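Local atomic coordinates of sugar fermentation stimulation protein homolog (Pyrococcus furiosus, PDB entry 4DA2), a protein that probably binds DNA, combining an N-terminal OB domain with a calcium-binding PD-(D/E)xK nuclease-like domain. Residues 25-29 / 30-34; 41-44 / 45-49; 96-99 / 100-103; 195-198 / 199-202. The protein carries 1 engineered substitution. All blocks are in the same frame, centred on the assembly; numbering follows the deposited sequence.

Interaction 1: 25-29 / 30-34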
ATOM      1  N   LEU A  25      13.599  11.470  10.758  1.00 18.35           N
ATOM      2  CA  LEU A  25      14.224  12.784  10.539  1.00 12.68           C
ATOM      3  C   LEU A  25      14.783  12.862   9.124  1.00 17.22           C
ATOM      4  O   LEU A  25      15.438  11.926   8.647  1.00 16.00           O
ATOM      5  CB  LEU A  25      15.344  13.027  11.561  1.00 18.43           C
ATOM      6  CG  LEU A  25      14.935  13.049  13.030  1.00 16.34           C
ATOM      7  CD1 LEU A  25      16.137  13.156  13.948  1.00 23.99           C
ATOM      8  CD2 LEU A  25      13.927  14.211  13.285  1.00 20.45           C
ATOM      9  N   VAL A  26      14.528  13.995   8.466  1.00 16.18           N
ATOM     10  CA  VAL A  26      14.984  14.261   7.115  1.00 18.98           C
ATOM     11  C   VAL A  26      15.592  15.667   7.055  1.00 20.36           C
ATOM     12  O   VAL A  26      15.273  16.528   7.883  1.00 18.05           O
ATOM     13  CB  VAL A  26      13.819  14.162   6.065  1.00 15.31           C
ATOM     14  CG1 VAL A  26      13.133  12.785   6.153  1.00 13.38           C
ATOM     15  CG2 VAL A  26      12.824  15.266   6.247  1.00 14.86           C
ATOM     16  N   ARG A  27      16.433  15.896   6.058  1.00 20.31           N
ATOM     17  CA  ARG A  27      16.948  17.217   5.766  1.00 19.03           C
ATOM     18  C   ARG A  27      16.199  17.769   4.562  1.00 31.26           C
ATOM     19  O   ARG A  27      16.166  17.148   3.513  1.00 21.87           O
ATOM     20  CB  ARG A  27      18.455  17.149   5.514  1.00 22.08           C
ATOM     21  CG  ARG A  27      19.038  18.206   4.586  1.00 43.74           C
ATOM     22  CD  ARG A  27      19.886  19.218   5.329  1.00 50.11           C
ATOM     23  NE  ARG A  27      20.728  18.615   6.362  1.00 31.33           N
ATOM     24  CZ  ARG A  27      20.927  19.170   7.555  1.00 26.60           C
ATOM     25  NH1 ARG A  27      20.318  20.315   7.849  1.00 33.96           N
ATOM     26  NH2 ARG A  27      21.678  18.566   8.467  1.00 23.89           N
ATOM     27  N   ILE A  28      15.595  18.931   4.748  1.00 20.13           N
ATOM     28  CA  ILE A  28      14.986  19.708   3.689  1.00 20.52           C
ATOM     29  C   ILE A  28      15.683  21.064   3.661  1.00 28.29           C
ATOM     30  O   ILE A  28      15.468  21.889   4.544  1.00 24.11           O
ATOM     31  CB  ILE A  28      13.468  19.908   3.896  1.00 20.04           C
ATOM     32  CG1 ILE A  28      12.725  18.558   3.942  1.00 19.28           C
ATOM     33  CG2 ILE A  28      12.925  20.805   2.812  1.00 25.38           C
ATOM     34  CD1 ILE A  28      11.306  18.633   4.540  1.00 24.71           C
ATOM     35  N   LYS A  29      16.527  21.275   2.649  1.00 41.30           N
ATOM     36  CA  LYS A  29      17.327  22.498   2.538  1.00 50.45           C
ATOM     37  C   LYS A  29      18.220  22.658   3.777  1.00 19.03           C
ATOM     38  O   LYS A  29      18.985  21.759   4.124  1.00 21.63           O
ATOM     39  CB  LYS A  29      16.432  23.735   2.337  1.00 41.08           C
ATOM     40  CG  LYS A  29      15.478  23.673   1.145  1.00 63.45           C
ATOM     41  CD  LYS A  29      16.163  24.087  -0.144  1.00 46.03           C
ATOM     42  CE  LYS A  29      15.239  23.947  -1.344  1.00 43.33           C
ATOM     43  NZ  LYS A  29      14.138  24.948  -1.349  1.00 57.52           N
ATOM     44  N   GLU A  30      18.124  23.796   4.461  1.00 21.06           N
ATOM     45  CA  GLU A  30      18.999  24.027   5.613  1.00 26.14           C
ATOM     46  C   GLU A  30      18.536  23.246   6.847  1.00 22.86           C
ATOM     47  O   GLU A  30      19.303  23.066   7.809  1.00 28.91           O
ATOM     48  CB  GLU A  30      19.064  25.514   5.935  1.00 25.01           C
ATOM     49  CG  GLU A  30      19.704  26.367   4.837  1.00 26.02           C
ATOM     50  CD  GLU A  30      18.745  26.743   3.713  1.00 37.99           C
ATOM     51  OE1 GLU A  30      17.509  26.713   3.917  1.00 44.29           O
ATOM     52  OE2 GLU A  30      19.236  27.076   2.616  1.00 67.15           O
ATOM     53  N   ARG A  31      17.288  22.775   6.807  1.00 21.42           N
ATOM     54  CA  ARG A  31      16.600  22.312   8.030  1.00 26.59           C
ATOM     55  C   ARG A  31      16.612  20.795   8.244  1.00 31.16           C
ATOM     56  O   ARG A  31      16.506  20.032   7.290  1.00 25.00           O
ATOM     57  CB  ARG A  31      15.151  22.826   8.046  1.00 31.10           C
ATOM     58  CG  ARG A  31      15.063  24.335   8.152  1.00 31.27           C
ATOM     59  CD  ARG A  31      13.627  24.844   8.137  1.00 32.74           C
ATOM     60  NE  ARG A  31      13.071  25.001   6.804  1.00 63.84           N
ATOM     61  CZ  ARG A  31      11.951  25.666   6.533  1.00 94.73           C
ATOM     62  NH1 ARG A  31      11.260  26.261   7.498  1.00 31.48           N
ATOM     63  NH2 ARG A  31      11.520  25.740   5.286  1.00 49.29           N
ATOM     64  N   ILE A  32      16.775  20.372   9.501  1.00 21.19           N
ATOM     65  CA  ILE A  32      16.424  19.014   9.910  1.00 22.06           C
ATOM     66  C   ILE A  32      14.973  18.997  10.391  1.00 29.04           C
ATOM     67  O   ILE A  32      14.608  19.746  11.305  1.00 23.56           O
ATOM     68  CB  ILE A  32      17.386  18.429  10.973  1.00 22.25           C
ATOM     69  CG1 ILE A  32      18.820  18.393  10.438  1.00 29.01           C
ATOM     70  CG2 ILE A  32      16.931  17.013  11.377  1.00 20.51           C
ATOM     71  CD1 ILE A  32      19.864  17.914  11.453  1.00 17.09           C
ATOM     72  N   GLU A  33      14.135  18.156   9.773  1.00 17.18           N
ATOM     73  CA  GLU A  33      12.712  18.185  10.074  1.00 15.75           C
ATOM     74  C   GLU A  33      12.177  16.818  10.473  1.00 19.71           C
ATOM     75  O   GLU A  33      12.593  15.806   9.936  1.00 23.27           O
ATOM     76  CB  GLU A  33      11.920  18.637   8.844  1.00 24.40           C
ATOM     77  CG  GLU A  33      12.156  20.081   8.438  1.00 20.58           C
ATOM     78  CD  GLU A  33      11.442  21.056   9.340  1.00 20.94           C
ATOM     79  OE1 GLU A  33      10.704  20.616  10.259  1.00 32.19           O
ATOM     80  OE2 GLU A  33      11.624  22.266   9.147  1.00 41.00           O
ATOM     81  N   ARG A  34      11.241  16.820  11.410  1.00 16.60           N
ATOM     82  CA  ARG A  34      10.483  15.616  11.773  1.00 32.94           C
ATOM     83  C   ARG A  34       9.442  15.300  10.688  1.00 33.06           C
ATOM     84  O   ARG A  34       8.672  16.174  10.298  1.00 18.98           O
ATOM     85  CB  ARG A  34       9.819  15.818  13.136  1.00 31.25           C
ATOM     86  CG  ARG A  34       9.539  14.548  13.907  1.00 32.40           C
ATOM     87  CD  ARG A  34       8.975  14.867  15.285  1.00 20.03           C
ATOM     88  NE  ARG A  34       8.565  13.692  16.022  1.00 47.68           N
ATOM     89  CZ  ARG A  34       7.562  13.680  16.887  1.00 22.50           C
ATOM     90  NH1 ARG A  34       6.843  14.776  17.082  1.00 45.82           N
ATOM     91  NH2 ARG A  34       7.251  12.564  17.526  1.00103.67           N
TER
HETATM   92  O   HOH W   1      13.327  23.714   4.170  1.00 43.16           O
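Val-26 and Glu-33 face each other as an antiparallel hydrogen-bonded pair. Val-26 N reaches Glu-33 O at 3.0 Å, and Glu-33 N returns a shorter bond of 2.7 Å to Val-26 O. Ile-28 and Arg-31 form the second such pair, with Ile-28 N 2.9 Å from Arg-31 O. Arg-31 N bonds back to Ile-28 O, entering from above the carbonyl plane. Arg-27 with Ile-32 and Leu-25 with Arg-34 are the non-hydrogen-bonded pairs. The two short strands run at 141° to each other, so the pair is clearly twisted. Lys-29 and Glu-30 turn the chain, and Lys-29 takes the positive phi (59°) at the first corner.

On one face of the sheet, the guanidinium of Arg-27 crosses Ile-32. Ile-32 CG1 sits over its plane, 3.5 Å from Arg-27 NH2. Bends at chi2 (109°) and chi3 fold the arginine over to the partner strand. They also bring Arg-27 NH1 to 2.9 Å from Glu-30 O, which lies at the guanidinium edge. Leu-25 CB meets Ile-32 CG2 diagonally, at 4.3 Å.

The other face carries Val-26, Ile-28, Arg-31 and Glu-33. A water donates to Ile-28 O at 2.8 Å and accepts from Arg-31 NH2, joining the arginine to the turn. Val-26 and Ile-28 are buried, and both touch Cys-13 of strand 11-18; Ile-28 and Glu-33 also meet Tyr-65. The whole is a beta hairpin closed by a two-residue type II' turn, within the sheet of the N-terminal OB domain.

Interaction 2: 41-44 / 45-49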
ATOM      1  N   GLY A  41       6.032  -1.397   8.104  1.00 29.28           N
ATOM      2  CA  GLY A  41       7.143  -2.208   7.595  1.00 26.97           C
ATOM      3  C   GLY A  41       8.521  -1.716   8.023  1.00 31.40           C
ATOM      4  O   GLY A  41       8.683  -0.580   8.487  1.00 30.48           O
ATOM      5  N   ARG A  42       9.530  -2.572   7.866  1.00 26.78           N
ATOM      6  CA  ARG A  42      10.889  -2.172   8.222  1.00 24.77           C
ATOM      7  C   ARG A  42      11.427  -1.177   7.217  1.00 33.58           C
ATOM      8  O   ARG A  42      12.179  -0.278   7.586  1.00 23.92           O
ATOM      9  CB  ARG A  42      11.844  -3.371   8.335  1.00 31.96           C
ATOM     10  CG  ARG A  42      11.341  -4.421   9.283  1.00104.22           C
ATOM     11  CD  ARG A  42      12.434  -5.232   9.930  1.00 65.21           C
ATOM     12  NE  ARG A  42      11.810  -6.205  10.817  1.00 69.67           N
ATOM     13  CZ  ARG A  42      12.435  -6.913  11.749  1.00133.64           C
ATOM     14  NH1 ARG A  42      13.741  -6.776  11.954  1.00 61.14           N
ATOM     15  NH2 ARG A  42      11.735  -7.762  12.486  1.00 44.46           N
ATOM     16  N   LEU A  43      11.031  -1.346   5.951  1.00 24.89           N
ATOM     17  CA  LEU A  43      11.533  -0.519   4.854  1.00 20.32           C
ATOM     18  C   LEU A  43      13.056  -0.365   4.922  1.00 28.33           C
ATOM     19  O   LEU A  43      13.595   0.708   4.644  1.00 22.96           O
ATOM     20  CB  LEU A  43      10.853   0.863   4.831  1.00 18.20           C
ATOM     21  CG  LEU A  43       9.373   1.076   4.498  1.00 54.74           C
ATOM     22  CD1 LEU A  43       8.816  -0.026   3.614  1.00 31.78           C
ATOM     23  CD2 LEU A  43       8.567   1.235   5.766  1.00 53.78           C
ATOM     24  N   ASN A  44      13.746  -1.446   5.278  1.00 31.43           N
ATOM     25  CA  ASN A  44      15.212  -1.438   5.402  1.00 26.42           C
ATOM     26  C   ASN A  44      15.969  -1.004   4.151  1.00 32.10           C
ATOM     27  O   ASN A  44      17.010  -0.362   4.252  1.00 27.93           O
ATOM     28  CB  ASN A  44      15.724  -2.809   5.865  1.00 35.91           C
ATOM     29  CG  ASN A  44      15.860  -2.903   7.374  1.00 57.53           C
ATOM     30  OD1 ASN A  44      16.156  -1.914   8.053  1.00 57.04           O
ATOM     31  ND2 ASN A  44      15.656  -4.101   7.907  1.00 68.40           N
ATOM     32  N   GLU A  45      15.457  -1.345   2.970  1.00 26.57           N
ATOM     33  CA  GLU A  45      16.133  -0.935   1.744  1.00 28.28           C
ATOM     34  C   GLU A  45      15.963   0.562   1.390  1.00 30.78           C
ATOM     35  O   GLU A  45      16.764   1.122   0.635  1.00 28.55           O
ATOM     36  CB  GLU A  45      15.820  -1.886   0.589  1.00 36.90           C
ATOM     37  CG  GLU A  45      16.390  -3.285   0.867  1.00 38.44           C
ATOM     38  CD  GLU A  45      15.984  -4.342  -0.150  1.00 45.25           C
ATOM     39  OE1 GLU A  45      15.734  -3.997  -1.325  1.00157.26           O
ATOM     40  OE2 GLU A  45      15.933  -5.528   0.233  1.00 62.41           O
ATOM     41  N   PHE A  46      14.955   1.206   1.978  1.00 21.19           N
ATOM     42  CA  PHE A  46      14.678   2.619   1.719  1.00 17.53           C
ATOM     43  C   PHE A  46      15.236   3.532   2.799  1.00 20.28           C
ATOM     44  O   PHE A  46      15.730   4.617   2.477  1.00 23.35           O
ATOM     45  CB  PHE A  46      13.169   2.907   1.598  1.00 18.03           C
ATOM     46  CG  PHE A  46      12.556   2.426   0.295  1.00 18.60           C
ATOM     47  CD1 PHE A  46      13.057   2.873  -0.933  1.00 21.84           C
ATOM     48  CD2 PHE A  46      11.509   1.513   0.304  1.00 37.53           C
ATOM     49  CE1 PHE A  46      12.501   2.425  -2.139  1.00 32.96           C
ATOM     50  CE2 PHE A  46      10.948   1.051  -0.892  1.00 26.85           C
ATOM     51  CZ  PHE A  46      11.443   1.510  -2.112  1.00 27.85           C
ATOM     52  N   MET A  47      15.097   3.105   4.064  1.00 22.61           N
ATOM     53  CA  MET A  47      15.427   3.920   5.249  1.00 20.14           C
ATOM     54  C   MET A  47      16.916   3.866   5.509  1.00 25.94           C
ATOM     55  O   MET A  47      17.343   3.303   6.522  1.00 26.30           O
ATOM     56  CB  MET A  47      14.703   3.384   6.488  1.00 22.23           C
ATOM     57  CG  MET A  47      13.209   3.239   6.344  1.00 25.71           C
ATOM     58  SD  MET A  47      12.399   4.792   6.692  1.00 28.25           S
ATOM     59  CE  MET A  47      10.726   4.490   6.105  1.00 34.07           C
ATOM     60  N   ILE A  48      17.691   4.444   4.590  1.00 28.87           N
ATOM     61  CA  ILE A  48      19.157   4.425   4.645  1.00 18.50           C
ATOM     62  C   ILE A  48      19.629   5.878   4.667  1.00 21.55           C
ATOM     63  O   ILE A  48      19.226   6.675   3.816  1.00 19.63           O
ATOM     64  CB  ILE A  48      19.772   3.675   3.405  1.00 27.31           C
ATOM     65  CG1 ILE A  48      19.289   2.216   3.345  1.00 29.40           C
ATOM     66  CG2 ILE A  48      21.325   3.780   3.365  1.00 26.85           C
ATOM     67  CD1 ILE A  48      19.979   1.271   4.286  1.00 32.79           C
ATOM     68  N   PRO A  49      20.474   6.239   5.657  1.00 31.56           N
ATOM     69  CA  PRO A  49      20.981   7.619   5.707  1.00 27.40           C
ATOM     70  C   PRO A  49      21.583   8.061   4.365  1.00 14.37           C
ATOM     71  O   PRO A  49      22.397   7.325   3.767  1.00 23.39           O
ATOM     72  CB  PRO A  49      22.035   7.572   6.826  1.00 27.71           C
ATOM     73  CG  PRO A  49      21.555   6.467   7.742  1.00 22.31           C
ATOM     74  CD  PRO A  49      20.921   5.434   6.812  1.00 21.65           C
TER
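Arg-42 O lies 3.9 Å from Met-47 CG, where the loop between strands 31-36 and 52-57 of the OB domain winds through one helix-like turn. The backbone N of Arg-42 is held by Asp-147, whose other carboxylate oxygen takes the N of Leu-43. Leu-43 follows with a left-handed backbone (phi 46°), and its carbonyl oxygen is gripped twice. Met-47 N bonds to Leu-43 O at 2.9 Å, almost in line with the carbonyl. Phe-46 N reaches Leu-43 O at 3.0 Å from well above the carbonyl plane. Met-47 is then the centre of an inverse gamma turn.

The side chain of Met-47 bends at chi2 (-85°) and swings its methyl across Leu-43. Met-47 CG lies 3.7 Å from Leu-43 CB, and Met-47 CE is 3.9 Å from Leu-43 CD2. An alanine in place of Met-47 would lack CG, SD and CE, and is likely to open a gap between Leu-43 and Phe-15 of strand 11-18. Phe-46 meets the ring of Phe-70. Last in the first segment comes Asn-44, whose backbone O touches Ile-48 CD1 at 3.4 Å.

Interaction 3: 96-99 / 100-103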
ATOM      1  N   LEU A  96     -11.709   1.788 -12.631  1.00 18.46           N
ATOM      2  CA  LEU A  96     -10.642   1.327 -13.512  1.00 22.43           C
ATOM      3  C   LEU A  96     -10.360  -0.174 -13.420  1.00 24.58           C
ATOM      4  O   LEU A  96      -9.582  -0.718 -14.202  1.00 26.21           O
ATOM      5  CB  LEU A  96      -9.367   2.146 -13.306  1.00 22.09           C
ATOM      6  CG  LEU A  96      -9.472   3.657 -13.555  1.00 24.36           C
ATOM      7  CD1 LEU A  96      -8.097   4.285 -13.441  1.00 23.36           C
ATOM      8  CD2 LEU A  96     -10.140   4.003 -14.923  1.00 25.37           C
ATOM      9  N   LEU A  97     -10.983  -0.820 -12.433  1.00 17.92           N
ATOM     10  CA  LEU A  97     -11.012  -2.269 -12.313  1.00 18.47           C
ATOM     11  C   LEU A  97     -12.381  -2.746 -12.831  1.00 24.34           C
ATOM     12  O   LEU A  97     -13.413  -2.523 -12.179  1.00 27.92           O
ATOM     13  CB  LEU A  97     -10.770  -2.678 -10.848  1.00 24.24           C
ATOM     14  CG  LEU A  97      -9.398  -3.282 -10.511  1.00 48.17           C
ATOM     15  CD1 LEU A  97      -8.283  -2.332 -10.848  1.00 38.57           C
ATOM     16  CD2 LEU A  97      -9.306  -3.742  -9.033  1.00 31.21           C
ATOM     17  N   PRO A  98     -12.403  -3.367 -14.030  1.00 31.61           N
ATOM     18  CA  PRO A  98     -13.670  -3.768 -14.658  1.00 41.05           C
ATOM     19  C   PRO A  98     -14.591  -4.544 -13.719  1.00 33.82           C
ATOM     20  O   PRO A  98     -15.802  -4.331 -13.743  1.00 22.56           O
ATOM     21  CB  PRO A  98     -13.219  -4.657 -15.820  1.00 31.78           C
ATOM     22  CG  PRO A  98     -11.869  -4.127 -16.177  1.00 45.30           C
ATOM     23  CD  PRO A  98     -11.241  -3.731 -14.867  1.00 32.64           C
ATOM     24  N   GLU A  99     -14.024  -5.413 -12.878  1.00 24.08           N
ATOM     25  CA  GLU A  99     -14.857  -6.248 -11.990  1.00 19.18           C
ATOM     26  C   GLU A  99     -15.567  -5.420 -10.916  1.00 27.55           C
ATOM     27  O   GLU A  99     -16.570  -5.861 -10.349  1.00 33.91           O
ATOM     28  CB  GLU A  99     -14.034  -7.345 -11.333  1.00 34.90           C
ATOM     29  CG  GLU A  99     -12.884  -6.804 -10.475  1.00 29.92           C
ATOM     30  CD  GLU A  99     -12.019  -7.912  -9.926  1.00 30.52           C
ATOM     31  OE1 GLU A  99     -12.602  -8.933  -9.516  1.00 35.81           O
ATOM     32  OE2 GLU A  99     -10.773  -7.758  -9.902  1.00 39.95           O
ATOM     33  N   LEU A 100     -15.056  -4.220 -10.640  1.00 21.48           N
ATOM     34  CA  LEU A 100     -15.661  -3.333  -9.631  1.00 17.47           C
ATOM     35  C   LEU A 100     -16.427  -2.126 -10.238  1.00 19.82           C
ATOM     36  O   LEU A 100     -16.725  -1.140  -9.553  1.00 20.73           O
ATOM     37  CB  LEU A 100     -14.605  -2.884  -8.600  1.00 21.24           C
ATOM     38  CG  LEU A 100     -14.015  -4.042  -7.762  1.00 29.12           C
ATOM     39  CD1 LEU A 100     -12.728  -3.638  -7.077  1.00 38.18           C
ATOM     40  CD2 LEU A 100     -15.022  -4.616  -6.734  1.00 24.64           C
ATOM     41  N   GLU A 101     -16.747  -2.214 -11.525  1.00 23.92           N
ATOM     42  CA  GLU A 101     -17.592  -1.202 -12.166  1.00 21.21           C
ATOM     43  C   GLU A 101     -18.952  -1.116 -11.516  1.00 19.25           C
ATOM     44  O   GLU A 101     -19.571  -2.128 -11.187  1.00 30.17           O
ATOM     45  CB  GLU A 101     -17.739  -1.451 -13.672  1.00 27.21           C
ATOM     46  CG  GLU A 101     -16.518  -1.008 -14.471  1.00 39.49           C
ATOM     47  CD  GLU A 101     -16.508  -1.535 -15.899  1.00 31.04           C
ATOM     48  OE1 GLU A 101     -17.602  -1.793 -16.459  1.00 41.04           O
ATOM     49  OE2 GLU A 101     -15.394  -1.705 -16.453  1.00 27.71           O
ATOM     50  N   GLY A 102     -19.413   0.109 -11.310  1.00 20.49           N
ATOM     51  CA  GLY A 102     -20.692   0.332 -10.655  1.00 26.01           C
ATOM     52  C   GLY A 102     -20.640   0.060  -9.158  1.00 18.84           C
ATOM     53  O   GLY A 102     -21.682  -0.009  -8.513  1.00 23.16           O
ATOM     54  N   CYS A 103     -19.433  -0.106  -8.614  1.00 20.76           N
ATOM     55  CA  CYS A 103     -19.247  -0.306  -7.171  1.00 29.08           C
ATOM     56  C   CYS A 103     -18.606   0.919  -6.549  1.00 18.16           C
ATOM     57  O   CYS A 103     -17.789   1.596  -7.187  1.00 30.70           O
ATOM     58  CB  CYS A 103     -18.327  -1.491  -6.889  1.00 18.82           C
ATOM     59  SG  CYS A 103     -18.750  -3.028  -7.666  1.00 24.62           S
TER
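Leu-100 N donates to Leu-97 O at 2.8 Å, the shorter of the two backbone bonds that close this bend. Glu-101 N follows with a bond of 3.2 Å to Pro-98 O. Each N-H comes in from well above its carbonyl plane. The bend includes 3-10 geometry at Pro-98 and Glu-99, and residues Leu-100 to Cys-103 form a type II beta turn. That turn is closed by Cys-103 N, 3.0 Å from Leu-100 O, and Gly-102 provides its positive phi (74°). Together the turns link helix 81-93 to strand 104-108 in the PD-(D/E)xK domain. Cys-103 also carries the disulfide to Cys-123, which ties the end of the bend to the chain just after strand 115-122.

The carboxylate of Glu-99 makes a salt bridge to Arg-209. The chi1 of Glu-99 (60°) wedges CG between its own N and C, and this sets the extended chain alongside Leu-100. Glu-99 CG is 4.0 Å from Leu-100 CG. Leu-97 lies on the same side, pointing the same way as Leu-100, and its CD2 meets Leu-100 CD1 at 3.9 Å. Leu-97 also touches Ile-91 and Leu-100 touches Ile-92, so both leucines pack on helix 81-93. With a serine at Leu-100, both methyls would be gone, and Leu-97 and Ile-92 would probably face a gap with a polar hydroxyl close by. Glu-101 runs extended back alongside Pro-98, placing Glu-101 OE2 3.2 Å from Pro-98 CA.

Interaction 4: 195-198 / 199-202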
ATOM      1  N   ALA A 195       2.572 -16.187   4.019  1.00 15.18           N
ATOM      2  CA  ALA A 195       2.638 -16.898   2.727  1.00 19.26           C
ATOM      3  C   ALA A 195       1.704 -18.135   2.728  1.00 21.95           C
ATOM      4  O   ALA A 195       0.960 -18.362   1.762  1.00 19.49           O
ATOM      5  CB  ALA A 195       4.066 -17.266   2.375  1.00 18.77           C
ATOM      6  N   GLU A 196       1.714 -18.898   3.826  1.00 16.63           N
ATOM      7  CA  GLU A 196       0.815 -20.060   3.975  1.00 16.45           C
ATOM      8  C   GLU A 196      -0.661 -19.640   3.980  1.00 23.00           C
ATOM      9  O   GLU A 196      -1.487 -20.262   3.306  1.00 17.67           O
ATOM     10  CB  GLU A 196       1.175 -20.877   5.229  1.00 22.05           C
ATOM     11  CG  GLU A 196       0.253 -22.070   5.521  1.00 41.23           C
ATOM     12  CD  GLU A 196       0.372 -23.221   4.528  1.00 39.18           C
ATOM     13  OE1 GLU A 196       1.105 -23.116   3.516  1.00 27.92           O
ATOM     14  OE2 GLU A 196      -0.287 -24.253   4.769  1.00 43.26           O
ATOM     15  N   LEU A 197      -0.980 -18.596   4.748  1.00 19.26           N
ATOM     16  CA  LEU A 197      -2.331 -18.048   4.831  1.00 20.38           C
ATOM     17  C   LEU A 197      -2.850 -17.529   3.472  1.00 15.71           C
ATOM     18  O   LEU A 197      -4.017 -17.647   3.193  1.00 13.60           O
ATOM     19  CB  LEU A 197      -2.406 -16.928   5.893  1.00 20.21           C
ATOM     20  CG  LEU A 197      -2.451 -17.339   7.387  1.00 13.89           C
ATOM     21  CD1 LEU A 197      -2.312 -16.071   8.261  1.00 18.90           C
ATOM     22  CD2 LEU A 197      -3.736 -18.109   7.699  1.00 19.29           C
ATOM     23  N   LEU A 198      -1.986 -16.919   2.662  1.00 16.24           N
ATOM     24  CA  LEU A 198      -2.422 -16.426   1.327  1.00 16.01           C
ATOM     25  C   LEU A 198      -2.841 -17.571   0.378  1.00 11.82           C
ATOM     26  O   LEU A 198      -3.783 -17.432  -0.431  1.00 14.51           O
ATOM     27  CB  LEU A 198      -1.359 -15.496   0.692  1.00 16.93           C
ATOM     28  CG  LEU A 198      -1.227 -14.118   1.380  1.00 14.17           C
ATOM     29  CD1 LEU A 198       0.045 -13.416   0.905  1.00 12.84           C
ATOM     30  CD2 LEU A 198      -2.470 -13.245   1.159  1.00 20.29           C
ATOM     31  N   LYS A 199      -2.131 -18.695   0.478  1.00 18.25           N
ATOM     32  CA  LYS A 199      -2.494 -19.922  -0.252  1.00 17.81           C
ATOM     33  C   LYS A 199      -3.856 -20.410   0.186  1.00 27.09           C
ATOM     34  O   LYS A 199      -4.683 -20.761  -0.650  1.00 17.49           O
ATOM     35  CB  LYS A 199      -1.449 -21.038  -0.028  1.00 16.58           C
ATOM     36  CG  LYS A 199      -0.101 -20.771  -0.713  1.00 32.35           C
ATOM     37  CD  LYS A 199       0.842 -21.983  -0.638  1.00 39.59           C
ATOM     38  CE  LYS A 199       2.219 -21.632  -1.193  1.00 23.33           C
ATOM     39  NZ  LYS A 199       3.046 -20.897  -0.180  1.00 37.58           N
ATOM     40  N   GLU A 200      -4.084 -20.418   1.503  1.00 18.59           N
ATOM     41  CA  GLU A 200      -5.353 -20.820   2.088  1.00 21.03           C
ATOM     42  C   GLU A 200      -6.476 -19.885   1.644  1.00 19.56           C
ATOM     43  O   GLU A 200      -7.585 -20.356   1.317  1.00 19.18           O
ATOM     44  CB  GLU A 200      -5.263 -20.855   3.625  1.00 18.85           C
ATOM     45  CG  GLU A 200      -6.538 -21.352   4.305  1.00 39.38           C
ATOM     46  CD  GLU A 200      -6.411 -21.495   5.823  1.00 33.59           C
ATOM     47  OE1 GLU A 200      -5.310 -21.277   6.359  1.00 29.12           O
ATOM     48  OE2 GLU A 200      -7.431 -21.820   6.477  1.00 37.68           O
ATOM     49  N   ALA A 201      -6.184 -18.584   1.608  1.00 14.71           N
ATOM     50  CA  ALA A 201      -7.133 -17.578   1.097  1.00 18.10           C
ATOM     51  C   ALA A 201      -7.590 -17.857  -0.333  1.00 14.16           C
ATOM     52  O   ALA A 201      -8.793 -17.836  -0.614  1.00 17.50           O
ATOM     53  CB  ALA A 201      -6.514 -16.164   1.167  1.00 14.20           C
ATOM     54  N   LEU A 202      -6.632 -18.083  -1.232  1.00 13.78           N
ATOM     55  CA  LEU A 202      -6.928 -18.430  -2.630  1.00 13.70           C
ATOM     56  C   LEU A 202      -7.890 -19.611  -2.701  1.00 19.40           C
ATOM     57  O   LEU A 202      -8.914 -19.561  -3.379  1.00 17.37           O
ATOM     58  CB  LEU A 202      -5.648 -18.777  -3.382  1.00 21.96           C
ATOM     59  CG  LEU A 202      -4.916 -17.726  -4.214  1.00 32.80           C
ATOM     60  CD1 LEU A 202      -3.805 -18.431  -5.014  1.00 20.63           C
ATOM     61  CD2 LEU A 202      -5.876 -16.974  -5.119  1.00 22.26           C
TER
HETATM   62  O   HOH W   2       2.350 -17.836  -0.609  1.00 25.94           O
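Ala-201 N bonds to Leu-197 O at 2.8 Å, one of four successive i to i+4 bonds along alpha-helix 192-204. Leu-202 N reaches Leu-198 O at 3.0 Å. The bond of Glu-200 N to Glu-196 O is longer, and that of Lys-199 N to Ala-195 O, at 3.4 Å, is weak. Ala-195 O has a second donor: a water gives it a hydrogen bond of 2.8 Å and accepts another from Lys-199 NZ.

The side chain of Glu-200 runs beside that of Leu-197. Its CG lies opposite the backbone N (chi1 -177°), and the extended chain carries Glu-200 OE1 to 3.8 Å from Leu-197 CD2. Its other oxygen, OE2, is fixed by a salt bridge to Arg-165 of helix 151-165. Leu-197 and Leu-198 both touch Ile-157 of that helix, so the two helices pack together. Ala-195 and Leu-198 also meet Pro-186 of strand 183-186. Lys-199 lies near Ile-231 at the chain end; its bent last torsion (chi4 80°) turns NZ back, to 3.8 Å from Ala-195 O.

How the interactions relate
The four contacts follow one another along the chain, and none touches another. Interactions 1 and 2 belong to the N-terminal OB domain: one is a hairpin of its sheet, the other a loop after that hairpin. Their centres are 18 Å apart. Interactions 3 and 4 belong to the PD-(D/E)xK domain, with centres 25 Å apart; one follows helix 81-93, the other lies on helix 192-204. Interaction 1 is about 42 Å, centre to centre, from each of them. Interaction 2 meets the second domain, since Asp-147 there accepts hydrogen bonds from Arg-42 N and Leu-43 N. The contacts thus sample both domains, and interaction 2 probably helps join the OB domain to the calcium-binding one.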